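Local coordinates for protein putative mandelate racemase (Bordetella bronchiseptica, PDB 3OZY) that is of unknown function but, as a magnesium-binding member of the enolase superfamily, probably abstracts the proton next to the carboxylate of an acid-sugar substrate, at residues L274-S279 / L299-H304; V49-G54 / T305-I310; M21-G26 / S145-L150; A141-I146 / W330-N335. All blocks are in the same frame, centred on the assembly; numbering follows the deposited sequence. Where two conformers were deposited one is given.

Contacts 1 and 4 are parallel strand pairings in the beta-alpha barrel, with centres 16 Å apart; contact 4 joins strand 139-146 to strand 328-331. Contact 3 continues from strand 139-146 and shares Ser-145 and Ile-146 with contact 4, their centres 11 Å apart. Contacts 2 and 3 bring segments of the N-terminal domain, 49-54 and 21-26, onto barrel loops. Along the chain the order is 21-26, 49-54, 141-150, 274-279, 299-304, 305-310 and 330-335, so contact 2 crosses both 3 and 4. Phe-306 touches Tyr-147 of contact 3 and Asp-331 of contact 4. Contacts 1 and 4 hold barrel strands together, while contacts 2 and 3 tie the barrel to the N-terminal domain covering its loop end, as in other enolase relatives.

Contact 1 (L274-S279 / L299-H304); sequences LQADAS and LAWNPH
Neighbouring parallel strands of the beta-alpha barrel, 273-274 and 300-301, pair through Leu-274 and Trp-301, then run on into loops that join Asp-277 to His-304. Two backbone bonds document the pairing: Leu-274 N to Ala-300 O (2.8 Å) and Asn-302 N to Leu-274 O (3.0 Å). Past the bridge the chains stay tied, because His-304 N reaches Gln-275 O at 3.0 Å. The indole adds a side-chain bond, Trp-301 NE1 meeting Ala-276 O at 2.8 Å on a lone pair in the carbonyl plane, while Pro-303 CD lies over the centre of one indole face. With CG anti to the backbone N (chi1 169°), His-304 brings ND1 to Asp-277 OD2 (2.7 Å, 156° at the hydrogen); this oxygen lies nearly in the imidazole plane and is approached on its anti side. The other oxygen, OD1, takes both Ser-279 N, forming an Asx turn, and Ser-279 OG from one face of the carboxylate, and Asn-315 ND2 binds it too. Partners on both oxygens should fix the rotation of the carboxylate and, through it, the imidazole. A magnesium ion lies about 4 Å from the side chain of His-304. A His-Asp pair on successive barrel strand ends beside the metal resembles that of mandelate racemase.

Contact 2 (V49-G54 / T305-I310); sequences VGSPSG and TFNDII
Ile-310, Asn-307 and Ser-51 bury the most surface where the end of strand 48-50 and the loop after it meet the start of helix 309-321. Ile-310 lays its CG2 branch against the backbone, 3.8 Å from both Gly-50 C and Ser-51 N, and CD1 extends to Val-49 CG2 at 4.3 Å. Ser-51 N is buried by this contact without any polar partner in the model. The hydroxyl of the same serine, by contrast, is well engaged: with OG anti to the backbone N (chi1 169°), it donates to the syn lone pair of Asp-308 OD2 at 2.7 Å and accepts from Ser-53 N, an ST turn. Asn-307 rests its amide beside the Ser-53 to Gly-54 peptide, CG coming within 3.4 Å of Gly-54 N, and its ND2 reaches the anti side of Asp-308 OD2 at 2.9 Å; Gln-34 O is a further partner of ND2. Water 1 bridges the backbones by donating to Gly-54 O and Phe-306 O, each at 2.7 Å. Asp-308 is the N-cap of the helix, where OD1 takes a weak bond from Ile-310 N and another bond from Thr-311 N. One carboxylate thus accepts from the N-terminal domain, from its own loop and from the first turn of the helix, which suggests that the position of the cap and the docking of the two domains are probably coupled.

Contact 3 (M21-G26 / S145-L150); sequences MRVESG and SIYWDL. With ACY (acetic acid), chain I; ACY (acetic acid), chain H.
Tyr-147 meets Val-23 with a ring face and an acetate with its hydroxyl, and each part of its side chain has a neighbour. Tyr-147 CB lies 3.6 Å from Val-23 CB, and Tyr-147 CG comes closer still to that atom, at 3.4 Å. Val-23 CG2, set between its backbone N and carbonyl carbon, sits over the Tyr-147 ring, 3.4 Å from the centroid and 8° off the normal, a CH-pi contact. Farther along, Tyr-147 CD2 has Glu-24 O at the ring edge at 3.4 Å, and CE2 approaches Ser-25 CB obliquely. Tyr-147 OH donates to acetate (chain I) OXT at 2.5 Å, near the ring plane; Ser-25 OG donates to the other oxygen of that acetate at 2.7 Å, and Lys-30 NZ and Lys-173 NZ also bind it. Trp-148 N bonds Glu-24 O at a long 3.3 Å, and Ser-25 CA lies over one face of the Trp-148 indole, 4.0 Å from the five-membered ring centroid. The carboxylates of Glu-24 and Asp-149 share water 3, with His-385 and Arg-176 respectively as second partners. The acetate of chain I probably comes from the crystallisation liquor, yet two hydroxyls and two lysines around it imply a pocket suited to a carboxylate, consistent with an acid-sugar substrate.

Contact 4 (A141-I146 / W330-N335); sequences AYASSI and WDITHN
Ser-144 bonds through both ends of its backbone to segment 330-335, in a parallel pairing that matches Ala-143 with Trp-330 and Ser-144 with Asp-331. Ser-144 N donates to Trp-330 O (2.9 Å), approaching from above the carbonyl plane, and Ser-144 O accepts from Ile-332 N (2.9 Å, 166° at the hydrogen). Trp-330 N completes the set on Tyr-142 O at 3.0 Å. Ser-144 O also receives a CA-H...O contact from Asp-331 CA at 3.3 Å. The next residue is less well served: Ser-145, which follows a cis peptide bond, has its N buried here with no partner in the model. The hydroxyl of Ser-144 is satisfied by Glu-329 OE2, and that of Tyr-142 by Lys-171 NZ. Within the loop Asp-331 gathers donors: OD1 accepts Thr-333 N, an Asx turn, and Thr-333 OG1 at 2.7 Å on its syn lone pair, whereas OD2 takes Asn-335 ND2 at 3.0 Å and a salt bridge from Arg-33. Ile-332 covers the end of the pairing: CG1, between the backbone N and the carbonyl carbon (chi1 52°), meets Ala-143 CB at 3.9 Å, and Ile-332 CD1 comes within 3.6 Å of Ser-145 O. Strand 139-146 lies between 169-173 and 328-331, all parallel, so the first barrel strand meets the last here; Trp-162 of helix 152-164 packs outside on both Ala-143 and Ile-332, and strand 32-42 brings Arg-33 to the loop.

Contact 1 (L274-S279 / L299-H304)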
loop_
_atom_site.group_PDB
_atom_site.type_symbol
_atom_site.label_atom_id
_atom_site.label_comp_id
_atom_site.label_asym_id
_atom_site.label_seq_id
_atom_site.Cartn_x
_atom_site.Cartn_y
_atom_site.Cartn_z
ATOM N N LEU A 274 2.180 -1.510 -19.471
ATOM C CA LEU A 274 2.247 -1.848 -18.055
ATOM C C LEU A 274 3.709 -1.839 -17.646
ATOM O O LEU A 274 4.527 -2.492 -18.287
ATOM C CB LEU A 274 1.647 -3.230 -17.804
ATOM C CG LEU A 274 0.136 -3.417 -17.964
ATOM C CD1 LEU A 274 -0.312 -3.284 -19.426
ATOM C CD2 LEU A 274 -0.234 -4.780 -17.411
ATOM N N GLN A 275 4.034 -1.122 -16.574
ATOM C CA GLN A 275 5.438 -0.966 -16.193
ATOM C C GLN A 275 5.788 -1.629 -14.866
ATOM O O GLN A 275 6.766 -1.267 -14.211
ATOM C CB GLN A 275 5.829 0.507 -16.201
ATOM C CG GLN A 275 5.641 1.167 -17.559
ATOM C CD GLN A 275 6.112 2.593 -17.539
ATOM O OE1 GLN A 275 5.547 3.434 -16.837
ATOM N NE2 GLN A 275 7.162 2.880 -18.301
ATOM N N ALA A 276 5.004 -2.635 -14.492
ATOM C CA ALA A 276 5.283 -3.413 -13.285
ATOM C C ALA A 276 6.749 -3.846 -13.235
ATOM O O ALA A 276 7.253 -4.470 -14.167
ATOM C CB ALA A 276 4.382 -4.633 -13.227
ATOM N N ASP A 277 7.405 -3.514 -12.129
ATOM C CA ASP A 277 8.817 -3.795 -11.891
ATOM C C ASP A 277 8.887 -5.070 -11.052
ATOM O O ASP A 277 8.240 -5.166 -10.006
ATOM C CB ASP A 277 9.385 -2.583 -11.124
ATOM C CG ASP A 277 10.878 -2.671 -10.816
ATOM O OD1 ASP A 277 11.458 -3.769 -10.744
ATOM O OD2 ASP A 277 11.476 -1.588 -10.584
ATOM N N ALA A 278 9.661 -6.056 -11.491
ATOM C CA ALA A 278 9.801 -7.288 -10.713
ATOM C C ALA A 278 10.219 -7.040 -9.263
ATOM O O ALA A 278 9.893 -7.837 -8.379
ATOM C CB ALA A 278 10.783 -8.233 -11.383
ATOM N N SER A 279 10.954 -5.950 -9.027
ATOM C CA SER A 279 11.467 -5.632 -7.689
ATOM C C SER A 279 10.534 -4.761 -6.839
ATOM O O SER A 279 10.877 -4.420 -5.705
ATOM C CB SER A 279 12.842 -4.958 -7.781
ATOM O OG SER A 279 12.730 -3.657 -8.342
ATOM N N LEU A 299 -1.713 -5.635 -25.048
ATOM C CA LEU A 299 -0.975 -4.494 -24.521
ATOM C C LEU A 299 0.480 -4.901 -24.303
ATOM O O LEU A 299 0.841 -6.059 -24.493
ATOM C CB LEU A 299 -1.605 -4.036 -23.203
ATOM C CG LEU A 299 -3.101 -3.715 -23.281
ATOM C CD1 LEU A 299 -3.640 -3.425 -21.883
ATOM C CD2 LEU A 299 -3.387 -2.563 -24.226
ATOM N N ALA A 300 1.312 -3.954 -23.884
ATOM C CA ALA A 300 2.733 -4.212 -23.715
ATOM C C ALA A 300 3.109 -4.203 -22.240
ATOM O O ALA A 300 2.490 -3.500 -21.445
ATOM C CB ALA A 300 3.547 -3.154 -24.468
ATOM N N TRP A 301 4.116 -5.001 -21.884
ATOM C CA TRP A 301 4.779 -4.904 -20.583
ATOM C C TRP A 301 6.220 -4.488 -20.829
ATOM O O TRP A 301 6.956 -5.189 -21.525
ATOM C CB TRP A 301 4.741 -6.234 -19.826
ATOM C CG TRP A 301 5.560 -6.228 -18.567
ATOM C CD1 TRP A 301 5.286 -5.550 -17.408
ATOM C CD2 TRP A 301 6.792 -6.927 -18.340
ATOM N NE1 TRP A 301 6.273 -5.791 -16.472
ATOM C CE2 TRP A 301 7.205 -6.633 -17.021
ATOM C CE3 TRP A 301 7.585 -7.771 -19.119
ATOM C CZ2 TRP A 301 8.378 -7.148 -16.474
ATOM C CZ3 TRP A 301 8.747 -8.282 -18.570
ATOM C CH2 TRP A 301 9.129 -7.971 -17.261
ATOM N N ASN A 302 6.592 -3.329 -20.283
ATOM C CA ASN A 302 7.952 -2.786 -20.353
ATOM C C ASN A 302 8.230 -2.290 -18.941
ATOM O O ASN A 302 7.741 -1.230 -18.550
ATOM C CB ASN A 302 8.034 -1.614 -21.341
ATOM C CG ASN A 302 7.706 -2.014 -22.762
ATOM O OD1 ASN A 302 6.646 -1.679 -23.289
ATOM N ND2 ASN A 302 8.619 -2.729 -23.397
ATOM N N PRO A 303 8.985 -3.068 -18.146
ATOM C CA PRO A 303 9.094 -2.753 -16.718
ATOM C C PRO A 303 9.878 -1.483 -16.424
ATOM O O PRO A 303 10.815 -1.131 -17.141
ATOM C CB PRO A 303 9.863 -3.952 -16.150
ATOM C CG PRO A 303 10.638 -4.465 -17.317
ATOM C CD PRO A 303 9.684 -4.321 -18.478
ATOM N N HIS A 304 9.490 -0.820 -15.345
ATOM C CA HIS A 304 10.386 0.069 -14.633
ATOM C C HIS A 304 11.489 -0.803 -14.014
ATOM O O HIS A 304 11.218 -1.921 -13.561
ATOM C CB HIS A 304 9.572 0.779 -13.544
ATOM C CG HIS A 304 10.396 1.534 -12.549
ATOM N ND1 HIS A 304 10.982 0.930 -11.458
ATOM C CD2 HIS A 304 10.694 2.850 -12.458
ATOM C CE1 HIS A 304 11.629 1.841 -10.748
ATOM N NE2 HIS A 304 11.464 3.016 -11.333
#

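Contact 2 (V49-G54 / T305-I310)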
loop_
_atom_site.group_PDB
_atom_site.type_symbol
_atom_site.label_atom_id
_atom_site.label_comp_id
_atom_site.label_asym_id
_atom_site.label_seq_id
_atom_site.Cartn_x
_atom_site.Cartn_y
_atom_site.Cartn_z
ATOM N N VAL A 49 20.261 -13.733 -3.723
ATOM C CA VAL A 49 20.191 -12.310 -3.392
ATOM C C VAL A 49 19.120 -11.597 -4.218
ATOM O O VAL A 49 18.714 -12.071 -5.287
ATOM C CB VAL A 49 21.551 -11.580 -3.575
ATOM C CG1 VAL A 49 22.620 -12.187 -2.670
ATOM C CG2 VAL A 49 21.996 -11.603 -5.029
ATOM N N GLY A 50 18.668 -10.459 -3.701
ATOM C CA GLY A 50 17.631 -9.686 -4.362
ATOM C C GLY A 50 17.634 -8.244 -3.901
ATOM O O GLY A 50 18.464 -7.837 -3.086
ATOM N N SER A 51 16.699 -7.461 -4.431
ATOM C CA SER A 51 16.531 -6.060 -4.046
ATOM C C SER A 51 15.063 -5.691 -4.168
ATOM O O SER A 51 14.437 -6.014 -5.178
ATOM C CB SER A 51 17.326 -5.140 -4.973
ATOM O OG SER A 51 16.953 -3.786 -4.753
ATOM N N PRO A 52 14.516 -4.997 -3.158
ATOM C CA PRO A 52 13.135 -4.486 -3.179
ATOM C C PRO A 52 13.032 -3.053 -3.711
ATOM O O PRO A 52 12.076 -2.346 -3.389
ATOM C CB PRO A 52 12.756 -4.494 -1.699
ATOM C CG PRO A 52 14.072 -4.116 -1.033
ATOM C CD PRO A 52 15.118 -4.877 -1.816
ATOM N N SER A 53 14.019 -2.641 -4.505
ATOM C CA SER A 53 13.994 -1.347 -5.176
ATOM C C SER A 53 14.046 -0.172 -4.189
ATOM O O SER A 53 14.489 -0.305 -3.042
ATOM C CB SER A 53 12.769 -1.271 -6.099
ATOM O OG SER A 53 12.793 -0.121 -6.929
ATOM N N GLY A 54 13.607 0.987 -4.658
ATOM C CA GLY A 54 13.646 2.213 -3.878
ATOM C C GLY A 54 13.193 3.361 -4.759
ATOM O O GLY A 54 12.968 3.170 -5.948
ATOM N N THR A 305 12.733 -0.314 -14.020
ATOM C CA THR A 305 13.869 -1.088 -13.500
ATOM C C THR A 305 14.797 -0.267 -12.593
ATOM O O THR A 305 15.813 -0.775 -12.117
ATOM C CB THR A 305 14.738 -1.597 -14.644
ATOM O OG1 THR A 305 15.431 -0.480 -15.211
ATOM C CG2 THR A 305 13.906 -2.282 -15.717
ATOM N N PHE A 306 14.434 0.986 -12.351
ATOM C CA PHE A 306 15.353 2.004 -11.838
ATOM C C PHE A 306 15.523 1.939 -10.318
ATOM O O PHE A 306 14.636 2.354 -9.577
ATOM C CB PHE A 306 14.781 3.360 -12.260
ATOM C CG PHE A 306 15.725 4.541 -12.143
ATOM C CD1 PHE A 306 16.399 5.020 -13.267
ATOM C CD2 PHE A 306 15.839 5.239 -10.956
ATOM C CE1 PHE A 306 17.202 6.144 -13.191
ATOM C CE2 PHE A 306 16.653 6.359 -10.872
ATOM C CZ PHE A 306 17.336 6.805 -12.000
ATOM N N ASN A 307 16.658 1.389 -9.871
ATOM C CA ASN A 307 17.161 1.561 -8.502
ATOM C C ASN A 307 18.595 1.078 -8.361
ATOM O O ASN A 307 19.436 1.792 -7.824
ATOM C CB ASN A 307 16.301 0.880 -7.434
ATOM C CG ASN A 307 16.646 1.372 -6.040
ATOM O OD1 ASN A 307 16.315 2.497 -5.685
ATOM N ND2 ASN A 307 17.355 0.551 -5.264
ATOM N N ASP A 308 18.873 -0.137 -8.816
ATOM C CA ASP A 308 20.207 -0.713 -8.657
ATOM C C ASP A 308 20.413 -1.826 -9.682
ATOM O O ASP A 308 19.494 -2.170 -10.420
ATOM C CB ASP A 308 20.392 -1.226 -7.227
ATOM C CG ASP A 308 19.349 -2.267 -6.850
ATOM O OD1 ASP A 308 19.416 -3.375 -7.421
ATOM O OD2 ASP A 308 18.479 -1.980 -6.005
ATOM N N ILE A 309 21.611 -2.394 -9.738
ATOM C CA ILE A 309 21.905 -3.363 -10.780
ATOM C C ILE A 309 21.125 -4.671 -10.599
ATOM O O ILE A 309 20.903 -5.403 -11.560
ATOM C CB ILE A 309 23.425 -3.632 -10.899
ATOM C CG1 ILE A 309 23.764 -4.277 -12.250
ATOM C CG2 ILE A 309 23.910 -4.485 -9.740
ATOM C CD1 ILE A 309 23.527 -3.384 -13.443
ATOM N N ILE A 310 20.718 -4.968 -9.370
ATOM C CA ILE A 310 19.917 -6.164 -9.134
ATOM C C ILE A 310 18.508 -5.978 -9.677
ATOM O O ILE A 310 17.976 -6.871 -10.339
ATOM C CB ILE A 310 19.871 -6.538 -7.651
ATOM C CG1 ILE A 310 21.295 -6.793 -7.148
ATOM C CG2 ILE A 310 18.958 -7.753 -7.429
ATOM C CD1 ILE A 310 21.352 -7.409 -5.775
HETATM O O HOH W 1 13.649 4.509 -8.218
#

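Contact 3 (M21-G26 / S145-L150)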
loop_
_atom_site.group_PDB
_atom_site.type_symbol
_atom_site.label_atom_id
_atom_site.label_comp_id
_atom_site.label_asym_id
_atom_site.label_seq_id
_atom_site.Cartn_x
_atom_site.Cartn_y
_atom_site.Cartn_z
ATOM N N MET A 21 25.627 16.367 -9.442
ATOM C CA MET A 21 25.069 15.233 -10.183
ATOM C C MET A 21 23.701 14.799 -9.653
ATOM O O MET A 21 23.096 13.854 -10.178
ATOM C CB MET A 21 26.030 14.035 -10.159
ATOM C CG MET A 21 27.369 14.278 -10.840
ATOM S SD MET A 21 27.201 14.729 -12.574
ATOM C CE MET A 21 26.444 13.248 -13.250
ATOM N N ARG A 22 23.216 15.468 -8.612
ATOM C CA ARG A 22 21.866 15.218 -8.129
ATOM C C ARG A 22 20.919 15.634 -9.233
ATOM O O ARG A 22 21.138 16.650 -9.908
ATOM C CB ARG A 22 21.561 16.055 -6.898
ATOM C CG ARG A 22 22.389 15.745 -5.692
ATOM C CD ARG A 22 22.131 16.827 -4.675
ATOM N NE ARG A 22 22.614 16.449 -3.362
ATOM C CZ ARG A 22 22.422 17.179 -2.272
ATOM N NH1 ARG A 22 22.884 16.740 -1.108
ATOM N NH2 ARG A 22 21.770 18.339 -2.350
ATOM N N VAL A 23 19.862 14.853 -9.430
ATOM C CA VAL A 23 18.829 15.229 -10.386
ATOM C C VAL A 23 17.473 15.263 -9.692
ATOM O O VAL A 23 17.286 14.620 -8.651
ATOM C CB VAL A 23 18.789 14.286 -11.614
ATOM C CG1 VAL A 23 20.062 14.438 -12.460
ATOM C CG2 VAL A 23 18.566 12.835 -11.193
ATOM N N GLU A 24 16.549 16.043 -10.249
ATOM C CA GLU A 24 15.212 16.161 -9.689
ATOM C C GLU A 24 14.157 15.836 -10.737
ATOM O O GLU A 24 14.276 16.216 -11.904
ATOM C CB GLU A 24 14.972 17.576 -9.139
ATOM C CG GLU A 24 13.677 17.705 -8.323
ATOM C CD GLU A 24 13.569 19.023 -7.554
ATOM O OE1 GLU A 24 14.510 19.836 -7.602
ATOM O OE2 GLU A 24 12.533 19.238 -6.890
ATOM N N SER A 25 13.125 15.124 -10.280
ATOM C CA SER A 25 11.913 14.856 -11.041
ATOM C C SER A 25 10.750 15.030 -10.079
ATOM O O SER A 25 10.929 15.438 -8.928
ATOM C CB SER A 25 11.918 13.425 -11.559
ATOM O OG SER A 25 11.823 12.504 -10.483
ATOM N N GLY A 26 9.551 14.682 -10.526
ATOM C CA GLY A 26 8.403 14.745 -9.641
ATOM C C GLY A 26 8.552 13.885 -8.396
ATOM O O GLY A 26 7.854 14.111 -7.404
ATOM N N SER A 145 17.485 8.893 -17.080
ATOM C CA SER A 145 16.689 9.745 -17.965
ATOM C C SER A 145 17.391 11.098 -18.015
ATOM O O SER A 145 18.343 11.338 -17.275
ATOM C CB SER A 145 15.295 9.993 -17.380
ATOM O OG SER A 145 14.496 8.823 -17.386
ATOM N N ILE A 146 16.895 11.972 -18.881
ATOM C CA ILE A 146 17.249 13.390 -18.915
ATOM C C ILE A 146 16.281 14.070 -17.950
ATOM O O ILE A 146 15.059 13.951 -18.107
ATOM C CB ILE A 146 17.087 13.940 -20.339
ATOM C CG1 ILE A 146 18.037 13.194 -21.282
ATOM C CG2 ILE A 146 17.332 15.448 -20.370
ATOM C CD1 ILE A 146 17.769 13.415 -22.758
ATOM N N TYR A 147 16.810 14.722 -16.918
ATOM C CA TYR A 147 15.989 15.223 -15.818
ATOM C C TYR A 147 15.591 16.697 -15.976
ATOM O O TYR A 147 15.838 17.311 -17.021
ATOM C CB TYR A 147 16.671 14.939 -14.461
ATOM C CG TYR A 147 16.412 13.521 -13.971
ATOM C CD1 TYR A 147 17.025 12.431 -14.575
ATOM C CD2 TYR A 147 15.537 13.273 -12.917
ATOM C CE1 TYR A 147 16.779 11.122 -14.146
ATOM C CE2 TYR A 147 15.287 11.970 -12.481
ATOM C CZ TYR A 147 15.911 10.903 -13.099
ATOM O OH TYR A 147 15.670 9.609 -12.674
ATOM N N TRP A 148 14.947 17.248 -14.952
ATOM C CA TRP A 148 14.565 18.653 -14.932
ATOM C C TRP A 148 15.800 19.557 -14.913
ATOM O O TRP A 148 16.932 19.079 -14.899
ATOM C CB TRP A 148 13.729 18.941 -13.686
ATOM C CG TRP A 148 12.352 18.315 -13.664
ATOM C CD1 TRP A 148 11.735 17.608 -14.659
ATOM C CD2 TRP A 148 11.432 18.381 -12.582
ATOM N NE1 TRP A 148 10.477 17.212 -14.242
ATOM C CE2 TRP A 148 10.271 17.679 -12.969
ATOM C CE3 TRP A 148 11.483 18.960 -11.311
ATOM C CZ2 TRP A 148 9.163 17.554 -12.133
ATOM C CZ3 TRP A 148 10.389 18.829 -10.479
ATOM C CH2 TRP A 148 9.241 18.138 -10.893
ATOM N N ASP A 149 15.565 20.867 -14.913
ATOM C CA ASP A 149 16.627 21.864 -14.734
ATOM C C ASP A 149 17.553 22.028 -15.942
ATOM O O ASP A 149 18.710 22.424 -15.790
ATOM C CB ASP A 149 17.441 21.564 -13.467
ATOM C CG ASP A 149 16.564 21.437 -12.233
ATOM O OD1 ASP A 149 15.902 22.422 -11.864
ATOM O OD2 ASP A 149 16.518 20.337 -11.640
ATOM N N LEU A 150 17.048 21.743 -17.137
ATOM C CA LEU A 150 17.818 21.944 -18.362
ATOM C C LEU A 150 17.130 22.929 -19.292
ATOM O O LEU A 150 15.903 23.042 -19.293
ATOM C CB LEU A 150 17.983 20.620 -19.109
ATOM C CG LEU A 150 18.680 19.490 -18.354
ATOM C CD1 LEU A 150 18.792 18.285 -19.248
ATOM C CD2 LEU A 150 20.065 19.910 -17.877
HETATM C C ACY I . 12.820 9.210 -10.512
HETATM O O ACY I . 12.029 9.933 -11.142
HETATM O OXT ACY I . 14.023 9.072 -10.822
HETATM C CH3 ACY I . 12.328 8.468 -9.304
HETATM C C ACY H . 12.085 22.083 -15.708
HETATM O O ACY H . 11.041 21.999 -15.022
HETATM O OXT ACY H . 13.177 22.469 -15.240
HETATM C CH3 ACY H . 12.020 21.714 -17.163
HETATM O O HOH W 2 17.660 17.880 -12.227
HETATM O O HOH W 3 14.767 21.826 -9.390
#

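Contact 4 (A141-I146 / W330-N335)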
loop_
_atom_site.group_PDB
_atom_site.type_symbol
_atom_site.label_atom_id
_atom_site.label_comp_id
_atom_site.label_asym_id
_atom_site.label_seq_id
_atom_site.Cartn_x
_atom_site.Cartn_y
_atom_site.Cartn_z
ATOM N N ALA A 141 17.582 -1.121 -25.250
ATOM C CA ALA A 141 17.555 -0.334 -24.016
ATOM C C ALA A 141 17.291 1.140 -24.287
ATOM O O ALA A 141 17.495 1.639 -25.405
ATOM C CB ALA A 141 18.872 -0.485 -23.255
ATOM N N TYR A 142 16.837 1.847 -23.263
ATOM C CA TYR A 142 16.738 3.289 -23.336
ATOM C C TYR A 142 17.456 3.921 -22.163
ATOM O O TYR A 142 17.511 3.350 -21.073
ATOM C CB TYR A 142 15.285 3.762 -23.415
ATOM C CG TYR A 142 14.433 3.689 -22.152
ATOM C CD1 TYR A 142 14.452 4.721 -21.213
ATOM C CD2 TYR A 142 13.537 2.636 -21.949
ATOM C CE1 TYR A 142 13.627 4.691 -20.091
ATOM C CE2 TYR A 142 12.720 2.591 -20.825
ATOM C CZ TYR A 142 12.766 3.620 -19.902
ATOM O OH TYR A 142 11.944 3.613 -18.781
ATOM N N ALA A 143 17.989 5.117 -22.393
ATOM C CA ALA A 143 18.733 5.844 -21.375
ATOM C C ALA A 143 17.754 6.553 -20.452
ATOM O O ALA A 143 16.976 7.403 -20.894
ATOM C CB ALA A 143 19.678 6.856 -22.035
ATOM N N SER A 144 17.813 6.210 -19.169
ATOM C CA SER A 144 16.890 6.739 -18.182
ATOM C C SER A 144 17.664 7.568 -17.151
ATOM O O SER A 144 18.461 6.996 -16.413
ATOM C CB SER A 144 16.200 5.556 -17.492
ATOM O OG SER A 144 15.235 5.997 -16.558
ATOM N N SER A 145 17.485 8.893 -17.080
ATOM C CA SER A 145 16.689 9.745 -17.965
ATOM C C SER A 145 17.391 11.098 -18.015
ATOM O O SER A 145 18.343 11.338 -17.275
ATOM C CB SER A 145 15.295 9.993 -17.380
ATOM O OG SER A 145 14.496 8.823 -17.386
ATOM N N ILE A 146 16.895 11.972 -18.881
ATOM C CA ILE A 146 17.249 13.390 -18.915
ATOM C C ILE A 146 16.281 14.070 -17.950
ATOM O O ILE A 146 15.059 13.951 -18.107
ATOM C CB ILE A 146 17.087 13.940 -20.339
ATOM C CG1 ILE A 146 18.037 13.194 -21.282
ATOM C CG2 ILE A 146 17.332 15.448 -20.370
ATOM C CD1 ILE A 146 17.769 13.415 -22.758
ATOM N N TRP A 330 17.331 1.673 -18.591
ATOM C CA TRP A 330 18.693 1.609 -18.068
ATOM C C TRP A 330 19.105 2.939 -17.439
ATOM O O TRP A 330 19.337 3.923 -18.140
ATOM C CB TRP A 330 19.705 1.191 -19.151
ATOM C CG TRP A 330 20.991 0.758 -18.514
ATOM C CD1 TRP A 330 21.943 1.567 -17.963
ATOM C CD2 TRP A 330 21.435 -0.590 -18.305
ATOM N NE1 TRP A 330 22.951 0.804 -17.422
ATOM C CE2 TRP A 330 22.671 -0.522 -17.630
ATOM C CE3 TRP A 330 20.918 -1.845 -18.640
ATOM C CZ2 TRP A 330 23.392 -1.664 -17.272
ATOM C CZ3 TRP A 330 21.635 -2.977 -18.292
ATOM C CH2 TRP A 330 22.857 -2.878 -17.608
ATOM N N ASP A 331 19.212 2.941 -16.115
ATOM C CA ASP A 331 19.621 4.107 -15.323
ATOM C C ASP A 331 21.010 4.583 -15.738
ATOM O O ASP A 331 21.993 3.854 -15.553
ATOM C CB ASP A 331 19.644 3.660 -13.848
ATOM C CG ASP A 331 20.022 4.755 -12.852
ATOM O OD1 ASP A 331 20.424 5.873 -13.232
ATOM O OD2 ASP A 331 19.903 4.460 -11.638
ATOM N N ILE A 332 21.089 5.804 -16.278
ATOM C CA ILE A 332 22.379 6.390 -16.676
ATOM C C ILE A 332 22.825 7.525 -15.760
ATOM O O ILE A 332 23.820 8.209 -16.039
ATOM C CB ILE A 332 22.413 6.840 -18.169
ATOM C CG1 ILE A 332 21.234 7.761 -18.551
ATOM C CG2 ILE A 332 22.441 5.618 -19.071
ATOM C CD1 ILE A 332 21.078 9.023 -17.726
ATOM N N THR A 333 22.100 7.733 -14.666
ATOM C CA THR A 333 22.464 8.772 -13.706
ATOM C C THR A 333 23.600 8.279 -12.804
ATOM O O THR A 333 23.958 7.103 -12.834
ATOM C CB THR A 333 21.246 9.223 -12.848
ATOM O OG1 THR A 333 20.894 8.194 -11.913
ATOM C CG2 THR A 333 20.050 9.526 -13.735
ATOM N N HIS A 334 24.161 9.170 -11.994
ATOM C CA HIS A 334 25.240 8.764 -11.104
ATOM C C HIS A 334 24.745 7.780 -10.049
ATOM O O HIS A 334 23.928 8.133 -9.208
ATOM C CB HIS A 334 25.852 9.977 -10.410
ATOM C CG HIS A 334 27.020 9.620 -9.555
ATOM N ND1 HIS A 334 28.323 9.834 -9.951
ATOM C CD2 HIS A 334 27.085 9.006 -8.351
ATOM C CE1 HIS A 334 29.140 9.390 -9.012
ATOM N NE2 HIS A 334 28.414 8.886 -8.030
ATOM N N ASN A 335 25.265 6.560 -10.077
ATOM C CA ASN A 335 24.749 5.517 -9.198
ATOM C C ASN A 335 25.752 4.389 -9.022
ATOM O O ASN A 335 25.883 3.523 -9.883
ATOM C CB ASN A 335 23.432 4.975 -9.772
ATOM C CG ASN A 335 22.740 4.018 -8.838
ATOM O OD1 ASN A 335 23.284 3.628 -7.805
ATOM N ND2 ASN A 335 21.519 3.624 -9.200
#